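Local atomic coordinates of extracellular solute-binding protein family 5 (Brucella melitensis, PDB entry 4ONY), a protein that probably binds peptides or related solutes in the periplasm and delivers them to an ABC transporter for uptake. Residues Y349-S363 and D548-H562. Numbering follows the deposited sequence.
Sequences YRRTQSFWEGSQLSS and DRVLISGDYYVPLYH
The short edge strand 350-351 of a mixed six-stranded sheet pairs antiparallel with strand 557-562, and the loop that follows folds back onto the end of helix 537-553. Arg350 and His562 form the hydrogen-bonded pair, Arg350 N lying 3.0 Å from His562 O. Arg351 grips Pro559 O side-on with NE and NH2 (2.8 Å from NH2), the carbonyl oxygen lying in the guanidinium plane; although its CB points away from strand 557-562, the bend at chi2 (70°) brings the guanidinium back to Pro559. Thr352 OG1 accepts from His562 ND1 at 2.8 Å and donates to a water that also binds Tyr561 O; the ND1 bond helps set the imidazole's rotation, and Glu357 CG packs over one ring face in a CH-pi contact. Farther on, Phe355 points its edge at the face of Tyr557 (planes at 81°), with Leu551 over one of its own faces. Buried Asp548 ties loop to helix: OD1 takes Phe355 N on its syn side at 2.9 Å, and OD2 accepts from Ser354 OG (2.7 Å), Ser363 OG and Ser363 N, bonds that would probably favour the charged carboxylate. A helix turning into the strand beside the sheet's edge, with a short outermost strand and its loop packed on both, is consistent with an α/β lobe of a periplasmic binding protein.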
loop_
_atom_site.group_PDB
_atom_site.type_symbol
_atom_site.label_atom_id
_atom_site.label_comp_id
_atom_site.label_asym_id
_atom_site.label_seq_id
_atom_site.Cartn_x
_atom_site.Cartn_y
_atom_site.Cartn_z
ATOM N N TYR A 349 19.730 2.411 1.749
ATOM C CA TYR A 349 18.524 3.193 1.880
ATOM C C TYR A 349 18.682 4.617 1.313
ATOM O O TYR A 349 19.794 5.102 1.062
ATOM C CB TYR A 349 18.078 3.287 3.338
ATOM C CG TYR A 349 17.460 2.065 3.954
ATOM C CD1 TYR A 349 16.263 1.580 3.511
ATOM C CD2 TYR A 349 18.047 1.434 5.030
ATOM C CE1 TYR A 349 15.661 0.470 4.072
ATOM C CE2 TYR A 349 17.466 0.338 5.613
ATOM C CZ TYR A 349 16.277 -0.137 5.124
ATOM O OH TYR A 349 15.720 -1.208 5.704
ATOM N N ARG A 350 17.546 5.255 1.094
ATOM C CA ARG A 350 17.460 6.639 0.754
ATOM C C ARG A 350 16.554 7.287 1.767
ATOM O O ARG A 350 15.562 6.693 2.241
ATOM C CB ARG A 350 16.893 6.835 -0.680
ATOM C CG ARG A 350 17.689 7.818 -1.562
ATOM C CD ARG A 350 18.746 7.188 -2.540
ATOM N NE ARG A 350 19.724 6.295 -1.874
ATOM C CZ ARG A 350 20.760 5.653 -2.455
ATOM N NH1 ARG A 350 21.525 4.835 -1.740
ATOM N NH2 ARG A 350 21.034 5.797 -3.744
ATOM N N ARG A 351 16.847 8.549 2.054
ATOM C CA ARG A 351 16.097 9.281 3.058
ATOM C C ARG A 351 14.654 9.512 2.590
ATOM O O ARG A 351 14.419 9.910 1.458
ATOM C CB ARG A 351 16.740 10.662 3.308
ATOM C CG ARG A 351 16.140 11.383 4.527
ATOM C CD ARG A 351 16.522 10.732 5.853
ATOM N NE ARG A 351 15.713 11.186 6.995
ATOM C CZ ARG A 351 16.058 12.166 7.867
ATOM N NH1 ARG A 351 17.189 12.835 7.753
ATOM N NH2 ARG A 351 15.253 12.446 8.875
ATOM N N THR A 352 13.701 9.297 3.475
ATOM C CA THR A 352 12.303 9.593 3.185
ATOM C C THR A 352 12.059 11.035 3.628
ATOM O O THR A 352 12.459 11.439 4.717
ATOM C CB THR A 352 11.377 8.634 3.960
ATOM O OG1 THR A 352 11.558 7.282 3.493
ATOM C CG2 THR A 352 9.938 9.052 3.788
ATOM N N GLN A 353 11.399 11.801 2.793
ATOM C CA GLN A 353 11.110 13.201 3.091
ATOM C C GLN A 353 9.584 13.558 3.107
ATOM O O GLN A 353 9.218 14.460 3.784
ATOM C CB GLN A 353 11.779 14.092 2.039
ATOM C CG GLN A 353 13.264 13.849 1.836
ATOM C CD GLN A 353 13.845 14.838 0.858
ATOM O OE1 GLN A 353 13.974 16.002 1.127
ATOM N NE2 GLN A 353 14.081 14.377 -0.331
ATOM N N SER A 354 8.773 12.876 2.305
ATOM C CA SER A 354 7.360 13.185 2.094
ATOM C C SER A 354 6.506 11.999 2.556
ATOM O O SER A 354 6.967 10.854 2.492
ATOM C CB SER A 354 7.133 13.356 0.592
ATOM O OG SER A 354 5.757 13.460 0.217
ATOM N N PHE A 355 5.260 12.288 2.900
ATOM C CA PHE A 355 4.276 11.251 3.151
ATOM C C PHE A 355 3.767 10.604 1.854
ATOM O O PHE A 355 3.039 9.638 1.932
ATOM C CB PHE A 355 3.133 11.824 3.991
ATOM C CG PHE A 355 3.562 12.200 5.390
ATOM C CD1 PHE A 355 3.531 11.279 6.385
ATOM C CD2 PHE A 355 4.028 13.448 5.671
ATOM C CE1 PHE A 355 3.929 11.592 7.653
ATOM C CE2 PHE A 355 4.453 13.787 6.942
ATOM C CZ PHE A 355 4.387 12.859 7.940
ATOM N N TRP A 356 4.174 11.119 0.677
ATOM C CA TRP A 356 3.923 10.440 -0.589
ATOM C C TRP A 356 5.263 10.316 -1.338
ATOM O O TRP A 356 5.345 10.475 -2.553
ATOM C CB TRP A 356 2.813 11.151 -1.418
ATOM C CG TRP A 356 1.462 10.875 -0.797
ATOM C CD1 TRP A 356 0.629 9.815 -1.053
ATOM C CD2 TRP A 356 0.845 11.614 0.262
ATOM N NE1 TRP A 356 -0.480 9.848 -0.224
ATOM C CE2 TRP A 356 -0.375 10.934 0.600
ATOM C CE3 TRP A 356 1.197 12.766 0.968
ATOM C CZ2 TRP A 356 -1.224 11.385 1.582
ATOM C CZ3 TRP A 356 0.347 13.222 1.949
ATOM C CH2 TRP A 356 -0.864 12.529 2.261
ATOM N N GLU A 357 6.293 9.970 -0.580
ATOM C CA GLU A 357 7.665 9.828 -1.054
ATOM C C GLU A 357 7.789 9.071 -2.377
ATOM O O GLU A 357 7.318 7.945 -2.518
ATOM C CB GLU A 357 8.480 9.092 0.010
ATOM C CG GLU A 357 9.959 8.865 -0.305
ATOM C CD GLU A 357 10.747 10.144 -0.481
ATOM O OE1 GLU A 357 10.455 11.136 0.194
ATOM O OE2 GLU A 357 11.689 10.162 -1.303
ATOM N N GLY A 358 8.513 9.681 -3.286
ATOM C CA GLY A 358 8.866 9.079 -4.561
ATOM C C GLY A 358 7.779 9.155 -5.607
ATOM O O GLY A 358 7.944 8.567 -6.688
ATOM N N SER A 359 6.654 9.813 -5.305
ATOM C CA SER A 359 5.556 9.891 -6.249
ATOM C C SER A 359 5.303 11.332 -6.665
ATOM O O SER A 359 5.783 12.264 -6.046
ATOM C CB SER A 359 4.270 9.294 -5.646
ATOM O OG SER A 359 3.689 10.155 -4.665
ATOM N N GLN A 360 4.442 11.494 -7.650
ATOM C CA GLN A 360 3.970 12.812 -8.036
ATOM C C GLN A 360 3.193 13.539 -6.923
ATOM O O GLN A 360 3.048 14.748 -7.006
ATOM C CB GLN A 360 3.069 12.735 -9.279
ATOM C CG GLN A 360 3.834 12.532 -10.573
ATOM C CD GLN A 360 4.704 13.738 -10.963
ATOM O OE1 GLN A 360 4.238 14.892 -10.980
ATOM N NE2 GLN A 360 5.959 13.487 -11.250
ATOM N N LEU A 361 2.664 12.807 -5.934
ATOM C CA LEU A 361 1.930 13.416 -4.827
ATOM C C LEU A 361 2.819 14.056 -3.765
ATOM O O LEU A 361 2.331 14.727 -2.884
ATOM C CB LEU A 361 0.992 12.390 -4.195
ATOM C CG LEU A 361 -0.071 11.778 -5.149
ATOM C CD1 LEU A 361 -0.969 10.769 -4.427
ATOM C CD2 LEU A 361 -0.955 12.830 -5.772
ATOM N N SER A 362 4.124 13.821 -3.807
ATOM C CA SER A 362 5.049 14.463 -2.890
ATOM C C SER A 362 5.156 15.947 -3.170
ATOM O O SER A 362 5.336 16.353 -4.337
ATOM C CB SER A 362 6.461 13.864 -3.051
ATOM O OG SER A 362 7.405 14.584 -2.276
ATOM N N SER A 363 5.126 16.760 -2.109
ATOM C CA SER A 363 5.310 18.202 -2.230
ATOM C C SER A 363 6.762 18.651 -2.239
ATOM O O SER A 363 7.064 19.849 -2.520
ATOM C CB SER A 363 4.631 18.913 -1.068
ATOM O OG SER A 363 5.275 18.589 0.168
ATOM N N ASP A 548 0.391 17.130 2.277
ATOM C CA ASP A 548 1.780 16.786 2.555
ATOM C C ASP A 548 2.510 17.957 3.222
ATOM O O ASP A 548 3.212 17.784 4.235
ATOM C CB ASP A 548 2.482 16.336 1.257
ATOM C CG ASP A 548 3.823 15.680 1.501
ATOM O OD1 ASP A 548 3.912 14.852 2.407
ATOM O OD2 ASP A 548 4.764 15.912 0.716
ATOM N N ARG A 549 2.305 19.152 2.690
ATOM C CA ARG A 549 3.008 20.355 3.171
ATOM C C ARG A 549 2.633 20.657 4.617
ATOM O O ARG A 549 3.487 20.987 5.435
ATOM C CB ARG A 549 2.729 21.577 2.316
ATOM C CG ARG A 549 3.280 21.502 0.899
ATOM C CD ARG A 549 3.079 22.799 0.121
ATOM N NE ARG A 549 3.127 22.528 -1.313
ATOM C CZ ARG A 549 4.244 22.401 -2.032
ATOM N NH1 ARG A 549 5.464 22.588 -1.509
ATOM N NH2 ARG A 549 4.122 22.034 -3.292
ATOM N N VAL A 550 1.353 20.489 4.925
ATOM C CA VAL A 550 0.895 20.748 6.279
ATOM C C VAL A 550 1.458 19.730 7.282
ATOM O O VAL A 550 1.844 20.102 8.418
ATOM C CB VAL A 550 -0.649 20.761 6.357
ATOM C CG1 VAL A 550 -1.090 20.915 7.813
ATOM C CG2 VAL A 550 -1.238 21.860 5.464
ATOM N N LEU A 551 1.488 18.458 6.866
ATOM C CA LEU A 551 1.933 17.401 7.714
ATOM C C LEU A 551 3.439 17.483 7.999
ATOM O O LEU A 551 3.875 17.347 9.157
ATOM C CB LEU A 551 1.573 16.035 7.108
ATOM C CG LEU A 551 0.114 15.664 7.004
ATOM C CD1 LEU A 551 -0.060 14.352 6.235
ATOM C CD2 LEU A 551 -0.540 15.528 8.385
ATOM N N ILE A 552 4.216 17.750 6.963
ATOM C CA ILE A 552 5.649 17.991 7.116
ATOM C C ILE A 552 5.902 19.181 8.063
ATOM O O ILE A 552 6.816 19.132 8.901
ATOM C CB ILE A 552 6.326 18.282 5.778
ATOM C CG1 ILE A 552 6.344 17.022 4.905
ATOM C CG2 ILE A 552 7.770 18.785 5.991
ATOM C CD1 ILE A 552 6.575 17.312 3.422
ATOM N N SER A 553 5.091 20.242 7.912
ATOM C CA SER A 553 5.263 21.489 8.658
ATOM C C SER A 553 4.873 21.355 10.130
ATOM O O SER A 553 5.210 22.206 10.936
ATOM C CB SER A 553 4.480 22.623 8.021
ATOM O OG SER A 553 4.971 22.920 6.722
ATOM N N GLY A 554 4.187 20.275 10.478
ATOM C CA GLY A 554 3.866 19.978 11.849
ATOM C C GLY A 554 4.922 19.156 12.592
ATOM O O GLY A 554 4.803 18.978 13.798
ATOM N N ASP A 555 5.910 18.621 11.887
ATOM C CA ASP A 555 6.871 17.682 12.482
ATOM C C ASP A 555 6.179 16.657 13.418
ATOM O O ASP A 555 6.533 16.485 14.599
ATOM C CB ASP A 555 8.007 18.434 13.177
ATOM C CG ASP A 555 8.878 19.167 12.190
ATOM O OD1 ASP A 555 9.808 18.524 11.619
ATOM O OD2 ASP A 555 8.632 20.372 11.975
ATOM N N TYR A 556 5.201 15.947 12.849
ATOM C CA TYR A 556 4.532 14.885 13.570
ATOM C C TYR A 556 5.330 13.593 13.540
ATOM O O TYR A 556 5.277 12.838 14.491
ATOM C CB TYR A 556 3.137 14.674 12.989
ATOM C CG TYR A 556 2.256 15.916 13.073
ATOM C CD1 TYR A 556 1.911 16.442 14.296
ATOM C CD2 TYR A 556 1.791 16.537 11.955
ATOM C CE1 TYR A 556 1.121 17.558 14.411
ATOM C CE2 TYR A 556 0.975 17.639 12.043
ATOM C CZ TYR A 556 0.627 18.153 13.259
ATOM O OH TYR A 556 -0.156 19.288 13.326
ATOM N N TYR A 557 6.054 13.372 12.438
ATOM C CA TYR A 557 6.978 12.281 12.250
ATOM C C TYR A 557 8.376 12.850 12.052
ATOM O O TYR A 557 8.534 13.981 11.562
ATOM C CB TYR A 557 6.622 11.465 11.009
ATOM C CG TYR A 557 5.473 10.472 11.137
ATOM C CD1 TYR A 557 4.261 10.841 11.660
ATOM C CD2 TYR A 557 5.611 9.170 10.710
ATOM C CE1 TYR A 557 3.211 9.940 11.727
ATOM C CE2 TYR A 557 4.572 8.276 10.799
ATOM C CZ TYR A 557 3.383 8.671 11.302
ATOM O OH TYR A 557 2.353 7.804 11.409
ATOM N N VAL A 558 9.396 12.096 12.465
ATOM C CA VAL A 558 10.763 12.297 11.997
ATOM C C VAL A 558 10.894 11.237 10.897
ATOM O O VAL A 558 10.990 10.052 11.180
ATOM C CB VAL A 558 11.813 12.004 13.061
ATOM C CG1 VAL A 558 13.208 12.279 12.528
ATOM C CG2 VAL A 558 11.530 12.816 14.335
ATOM N N PRO A 559 10.847 11.659 9.641
ATOM C CA PRO A 559 10.818 10.680 8.555
ATOM C C PRO A 559 12.171 9.957 8.462
ATOM O O PRO A 559 13.236 10.593 8.561
ATOM C CB PRO A 559 10.503 11.547 7.338
ATOM C CG PRO A 559 11.123 12.885 7.645
ATOM C CD PRO A 559 10.953 13.049 9.150
ATOM N N LEU A 560 12.144 8.640 8.242
ATOM C CA LEU A 560 13.364 7.850 8.241
ATOM C C LEU A 560 13.789 7.548 6.818
ATOM O O LEU A 560 14.359 8.430 6.175
ATOM C CB LEU A 560 13.179 6.602 9.111
ATOM C CG LEU A 560 13.079 6.900 10.612
ATOM C CD1 LEU A 560 12.757 5.675 11.479
ATOM C CD2 LEU A 560 14.349 7.569 11.095
ATOM N N TYR A 561 13.489 6.353 6.295
ATOM C CA TYR A 561 14.092 5.897 5.075
ATOM C C TYR A 561 13.320 4.754 4.437
ATOM O O TYR A 561 12.451 4.127 5.058
ATOM C CB TYR A 561 15.552 5.471 5.341
ATOM C CG TYR A 561 15.667 4.618 6.586
ATOM C CD1 TYR A 561 15.224 3.299 6.596
ATOM C CD2 TYR A 561 16.158 5.145 7.736
ATOM C CE1 TYR A 561 15.287 2.533 7.749
ATOM C CE2 TYR A 561 16.259 4.384 8.862
ATOM C CZ TYR A 561 15.816 3.089 8.869
ATOM O OH TYR A 561 15.923 2.379 10.025
ATOM N N HIS A 562 13.642 4.517 3.184
ATOM C CA HIS A 562 12.958 3.552 2.343
ATOM C C HIS A 562 13.958 3.062 1.316
ATOM O O HIS A 562 15.020 3.700 1.100
ATOM C CB HIS A 562 11.773 4.232 1.623
ATOM C CG HIS A 562 12.187 5.272 0.637
ATOM N ND1 HIS A 562 12.564 6.551 1.007
ATOM C CD2 HIS A 562 12.355 5.215 -0.704
ATOM C CE1 HIS A 562 12.978 7.224 -0.054
ATOM N NE2 HIS A 562 12.845 6.442 -1.108
HETATM O O HOH W 1 9.816 5.616 4.495
#